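Local coordinates for Low molecular weight protein-tyrosine-phosphatase PtpA (PDB 3ROF), which hydrolyses phosphotyrosine in proteins to tyrosine and phosphate, and probably acts as a secreted effector that counteracts host defences during infection, at residues T81-F84 / D85-A89; E133-Y136 / D137-S141. All blocks are in the same frame, centred on the assembly; numbering follows the deposited sequence.

Contacts 1 and 2 lie on opposite sides of the chain's centre, their centres 21 Å and their nearest atoms about 9 Å apart. Contact 1 (81-84 with 85-89) forms where a loop turns into strand 86-89, an inner strand of the parallel sheet; the side chain of Ile87 is about 10 Å from that of Cys13, the probable nucleophile, and a bound phosphate ion, probably from the crystallisation liquor, lies about 5 Å from the side chain of Phe84. Contact 2 (133-136 with 137-141), a length of helix 132-153, comes nearer the presumed catalytic residues: the side chain of Val135 is about 4 Å from that of Arg19 and about 7 Å from that of Asp125, the probable proton donor.

Contact 1: residues T81-F84 / D85-A89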
loop_
_atom_site.group_PDB
_atom_site.type_symbol
_atom_site.label_atom_id
_atom_site.label_comp_id
_atom_site.label_asym_id
_atom_site.label_seq_id
_atom_site.Cartn_x
_atom_site.Cartn_y
_atom_site.Cartn_z
ATOM N N THR A 81 -6.508 11.342 -11.645
ATOM C CA THR A 81 -7.856 10.877 -11.375
ATOM C C THR A 81 -7.885 9.547 -10.630
ATOM O O THR A 81 -8.931 8.943 -10.512
ATOM C CB THR A 81 -8.663 10.731 -12.688
ATOM O OG1 THR A 81 -8.027 9.758 -13.529
ATOM C CG2 THR A 81 -8.715 12.055 -13.417
ATOM N N ASP A 82 -6.760 9.090 -10.113
ATOM C CA ASP A 82 -6.749 7.797 -9.427
ATOM C C ASP A 82 -7.586 7.858 -8.154
ATOM O O ASP A 82 -7.551 8.837 -7.395
ATOM C CB ASP A 82 -5.310 7.381 -9.071
ATOM C CG ASP A 82 -4.719 6.399 -10.031
ATOM O OD1 ASP A 82 -5.457 5.801 -10.856
ATOM O OD2 ASP A 82 -3.503 6.205 -9.984
ATOM N N ASP A 83 -8.284 6.760 -7.896
ATOM C CA ASP A 83 -9.141 6.622 -6.725
ATOM C C ASP A 83 -9.401 5.128 -6.524
ATOM O O ASP A 83 -9.378 4.351 -7.479
ATOM C CB ASP A 83 -10.463 7.354 -6.967
ATOM C CG ASP A 83 -11.170 7.769 -5.686
ATOM O OD1 ASP A 83 -10.790 7.330 -4.572
ATOM O OD2 ASP A 83 -12.124 8.571 -5.804
ATOM N N PHE A 84 -9.634 4.742 -5.282
ATOM C CA PHE A 84 -9.821 3.370 -4.891
ATOM C C PHE A 84 -10.763 3.395 -3.689
ATOM O O PHE A 84 -10.924 4.430 -3.041
ATOM C CB PHE A 84 -8.486 2.741 -4.458
ATOM C CG PHE A 84 -7.406 2.857 -5.497
ATOM C CD1 PHE A 84 -7.216 1.866 -6.402
ATOM C CD2 PHE A 84 -6.568 3.981 -5.548
ATOM C CE1 PHE A 84 -6.224 1.973 -7.373
ATOM C CE2 PHE A 84 -5.607 4.091 -6.500
ATOM C CZ PHE A 84 -5.424 3.093 -7.406
ATOM N N ASP A 85 -11.367 2.269 -3.354
ATOM C CA ASP A 85 -12.234 2.244 -2.181
ATOM C C ASP A 85 -11.473 2.596 -0.897
ATOM O O ASP A 85 -12.010 3.303 -0.019
ATOM C CB ASP A 85 -12.896 0.887 -2.021
ATOM C CG ASP A 85 -13.772 0.556 -3.201
ATOM O OD1 ASP A 85 -14.744 1.289 -3.415
ATOM O OD2 ASP A 85 -13.454 -0.363 -3.973
ATOM N N TYR A 86 -10.243 2.084 -0.788
ATOM C CA TYR A 86 -9.389 2.335 0.362
ATOM C C TYR A 86 -8.023 2.709 -0.149
ATOM O O TYR A 86 -7.508 2.029 -1.035
ATOM C CB TYR A 86 -9.273 1.101 1.253
ATOM C CG TYR A 86 -10.628 0.644 1.740
ATOM C CD1 TYR A 86 -11.188 1.161 2.908
ATOM C CD2 TYR A 86 -11.381 -0.261 0.992
ATOM C CE1 TYR A 86 -12.484 0.801 3.297
ATOM C CE2 TYR A 86 -12.651 -0.629 1.386
ATOM C CZ TYR A 86 -13.172 -0.107 2.542
ATOM O OH TYR A 86 -14.442 -0.482 2.925
ATOM N N ILE A 87 -7.473 3.790 0.373
ATOM C CA ILE A 87 -6.130 4.270 -0.005
ATOM C C ILE A 87 -5.318 4.317 1.285
ATOM O O ILE A 87 -5.714 4.993 2.246
ATOM C CB ILE A 87 -6.178 5.662 -0.692
ATOM C CG1 ILE A 87 -7.108 5.617 -1.911
ATOM C CG2 ILE A 87 -4.795 6.083 -1.090
ATOM C CD1 ILE A 87 -7.298 6.917 -2.532
ATOM N N VAL A 88 -4.193 3.615 1.311
ATOM C CA VAL A 88 -3.419 3.463 2.517
ATOM C C VAL A 88 -2.012 4.014 2.230
ATOM O O VAL A 88 -1.199 3.381 1.541
ATOM C CB VAL A 88 -3.359 2.004 2.981
ATOM C CG1 VAL A 88 -2.510 1.895 4.266
ATOM C CG2 VAL A 88 -4.784 1.475 3.206
ATOM N N ALA A 89 -1.766 5.200 2.767
ATOM C CA ALA A 89 -0.536 5.949 2.570
ATOM C C ALA A 89 0.507 5.521 3.589
ATOM O O ALA A 89 0.170 5.104 4.689
ATOM C CB ALA A 89 -0.831 7.428 2.754
#
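Phe84 and Ile87 meet across a bend in one continuous piece of chain. Residues 81-84 run in without regular structure, Asp83 and Phe84 nearly extended; at Asp85 the backbone takes a helical conformation before entering strand 86-89. No hydrogen bond joins the two segments, and packing of side chains carries the contact. The ring of Phe84 presents its edge, not its face, to Ile87: CD2 of Phe84 lies 4.0 Å from CG1 of Ile87, near the ring plane, and the two side chains cross at about a right angle. The first torsion of Ile87 sets CG1 anti to the carbonyl carbon (chi1 -56°), and chi2 then extends the chain toward Asp83, where Ile87 CD1 comes 4.1 Å from Asp83 OD1. The same Asp83 OD1 accepts a weak bond from Phe84 N (2.9 Å, 129° at the hydrogen), but the carboxylate is held mainly from outside the segments: Asp83 OD2 accepts the backbone N-H of Lys106 and Asp83 OD1 that of Gly107, tying the loop to the chain leading into strand 108-111. Asp85, whose CB still touches the carbonyl carbon of Phe84, accepts the amide of Asp8 through OD2. Ile87 also packs on Val12, Ile98 and Leu109, while the Phe84 ring meets that of His42 obliquely and rests on Ala10. A phosphate ion, probably from the crystallisation liquor, is bound about 5 Å from the side chain of Phe84. Backbone hydrogen bonds of Tyr86 with Asp8 and Ala10, and of Ile87 with Gln108 and Phe110, seat strand 86-89 between its neighbours. The loop here leads into an inner strand of the four-stranded parallel sheet at the centre of the low molecular weight phosphotyrosine phosphatase fold.

Contact 2: residues E133-Y136 / D137-S141; sequences EGVY and DMVLS
Tyr136 and Leu140, one helical turn apart, form the main side-chain contact. Leu140 CD1 sits over one face of the Tyr136 ring, 3.8 Å from its centroid and 18° off the normal, a CH-pi contact, while the second methyl, Leu140 CD2, reaches 3.6 Å from Tyr136 CE2. With CG of Tyr136 anti to its amide nitrogen (chi1 177°), the ring lies alongside Leu140, one turn on. A polar pair lies one turn earlier: the carboxylates of Glu133 and Asp137 approach to 4.5 Å between Glu133 OE2 and Asp137 OD2, and water mediates between the like charges. One water donates to both of these oxygens, 2.7 Å from Asp137 OD2; a second donates to Asp137 OD1 and, weakly, to Glu133 OE2. This shared solvent probably eases the repulsion. The side chains are spaced by successive i to i+4 backbone bonds, from Asp137 N to Glu133 O through to Leu140 N to Tyr136 O, the last 2.9 Å long and nearly straight (168° at the hydrogen). Ser141 OG turns back to donate to Met138 O at 2.8 Å, and it also bonds Ser116 OG. Further out, Tyr136 stacks with His66 and, like Val135, touches Met22; Val139 joins Tyr136 on Ile26, and Met138 packs on Met118 and Pro124. One side of this alpha-helix thus packs against helix 19-33 and the loop bearing Val123 and Pro124, the arrangement of helix 132-153 beside the probable catalytic site of this phosphatase family.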
loop_
_atom_site.group_PDB
_atom_site.type_symbol
_atom_site.label_atom_id
_atom_site.label_comp_id
_atom_site.label_asym_id
_atom_site.label_seq_id
_atom_site.Cartn_x
_atom_site.Cartn_y
_atom_site.Cartn_z
ATOM N N GLU A 133 13.718 -4.402 6.602
ATOM C CA GLU A 133 13.152 -5.256 7.643
ATOM C C GLU A 133 12.196 -4.495 8.543
ATOM O O GLU A 133 11.142 -5.013 8.937
ATOM C CB GLU A 133 14.252 -5.936 8.451
ATOM C CG GLU A 133 13.682 -6.958 9.402
ATOM C CD GLU A 133 14.758 -7.728 10.132
ATOM O OE1 GLU A 133 15.883 -7.811 9.580
ATOM O OE2 GLU A 133 14.482 -8.236 11.248
ATOM N N GLY A 134 12.538 -3.256 8.868
ATOM C CA GLY A 134 11.663 -2.448 9.688
ATOM C C GLY A 134 10.349 -2.170 9.012
ATOM O O GLY A 134 9.283 -2.162 9.633
ATOM N N VAL A 135 10.382 -1.926 7.705
ATOM C CA VAL A 135 9.159 -1.709 6.932
ATOM C C VAL A 135 8.297 -2.965 6.934
ATOM O O VAL A 135 7.077 -2.913 7.141
ATOM C CB VAL A 135 9.493 -1.227 5.507
ATOM C CG1 VAL A 135 8.223 -1.189 4.666
ATOM C CG2 VAL A 135 10.192 0.138 5.548
ATOM N N TYR A 136 8.937 -4.104 6.693
ATOM C CA TYR A 136 8.247 -5.396 6.747
ATOM C C TYR A 136 7.543 -5.559 8.083
ATOM O O TYR A 136 6.361 -5.912 8.133
ATOM C CB TYR A 136 9.275 -6.507 6.511
ATOM C CG TYR A 136 8.730 -7.906 6.611
ATOM C CD1 TYR A 136 8.085 -8.502 5.545
ATOM C CD2 TYR A 136 8.876 -8.623 7.775
ATOM C CE1 TYR A 136 7.591 -9.802 5.639
ATOM C CE2 TYR A 136 8.384 -9.911 7.903
ATOM C CZ TYR A 136 7.760 -10.495 6.832
ATOM O OH TYR A 136 7.293 -11.792 6.971
ATOM N N ASP A 137 8.243 -5.312 9.191
ATOM C CA ASP A 137 7.654 -5.467 10.507
ATOM C C ASP A 137 6.453 -4.523 10.670
ATOM O O ASP A 137 5.435 -4.908 11.243
ATOM C CB ASP A 137 8.682 -5.196 11.601
ATOM C CG ASP A 137 9.780 -6.222 11.669
ATOM O OD1 ASP A 137 9.694 -7.289 11.087
ATOM O OD2 ASP A 137 10.785 -5.939 12.374
ATOM N N MET A 138 6.560 -3.295 10.149
ATOM C CA MET A 138 5.453 -2.347 10.228
ATOM C C MET A 138 4.251 -2.839 9.445
ATOM O O MET A 138 3.105 -2.786 9.940
ATOM C CB MET A 138 5.895 -0.972 9.732
ATOM C CG MET A 138 6.676 -0.231 10.798
ATOM S SD MET A 138 7.356 1.304 10.142
ATOM C CE MET A 138 7.763 2.171 11.670
ATOM N N VAL A 139 4.451 -3.346 8.228
ATOM C CA VAL A 139 3.318 -3.892 7.484
ATOM C C VAL A 139 2.685 -5.073 8.212
ATOM O O VAL A 139 1.460 -5.138 8.343
ATOM C CB VAL A 139 3.757 -4.340 6.063
ATOM C CG1 VAL A 139 2.571 -4.986 5.333
ATOM C CG2 VAL A 139 4.262 -3.152 5.267
ATOM N N LEU A 140 3.498 -5.978 8.748
ATOM C CA LEU A 140 2.928 -7.114 9.473
ATOM C C LEU A 140 2.130 -6.649 10.683
ATOM O O LEU A 140 1.130 -7.270 11.060
ATOM C CB LEU A 140 4.014 -8.104 9.905
ATOM C CG LEU A 140 4.147 -9.299 8.976
ATOM C CD1 LEU A 140 4.506 -8.895 7.555
ATOM C CD2 LEU A 140 5.169 -10.254 9.559
ATOM N N SER A 141 2.516 -5.543 11.316
ATOM C CA SER A 141 1.821 -5.087 12.496
ATOM C C SER A 141 0.424 -4.556 12.166
ATOM O O SER A 141 -0.440 -4.508 13.036
ATOM C CB SER A 141 2.636 -4.050 13.232
ATOM O OG SER A 141 2.568 -2.750 12.654
HETATM O O HOH W 1 12.390 -7.775 13.470
HETATM O O HOH W 2 11.638 -9.297 10.327
#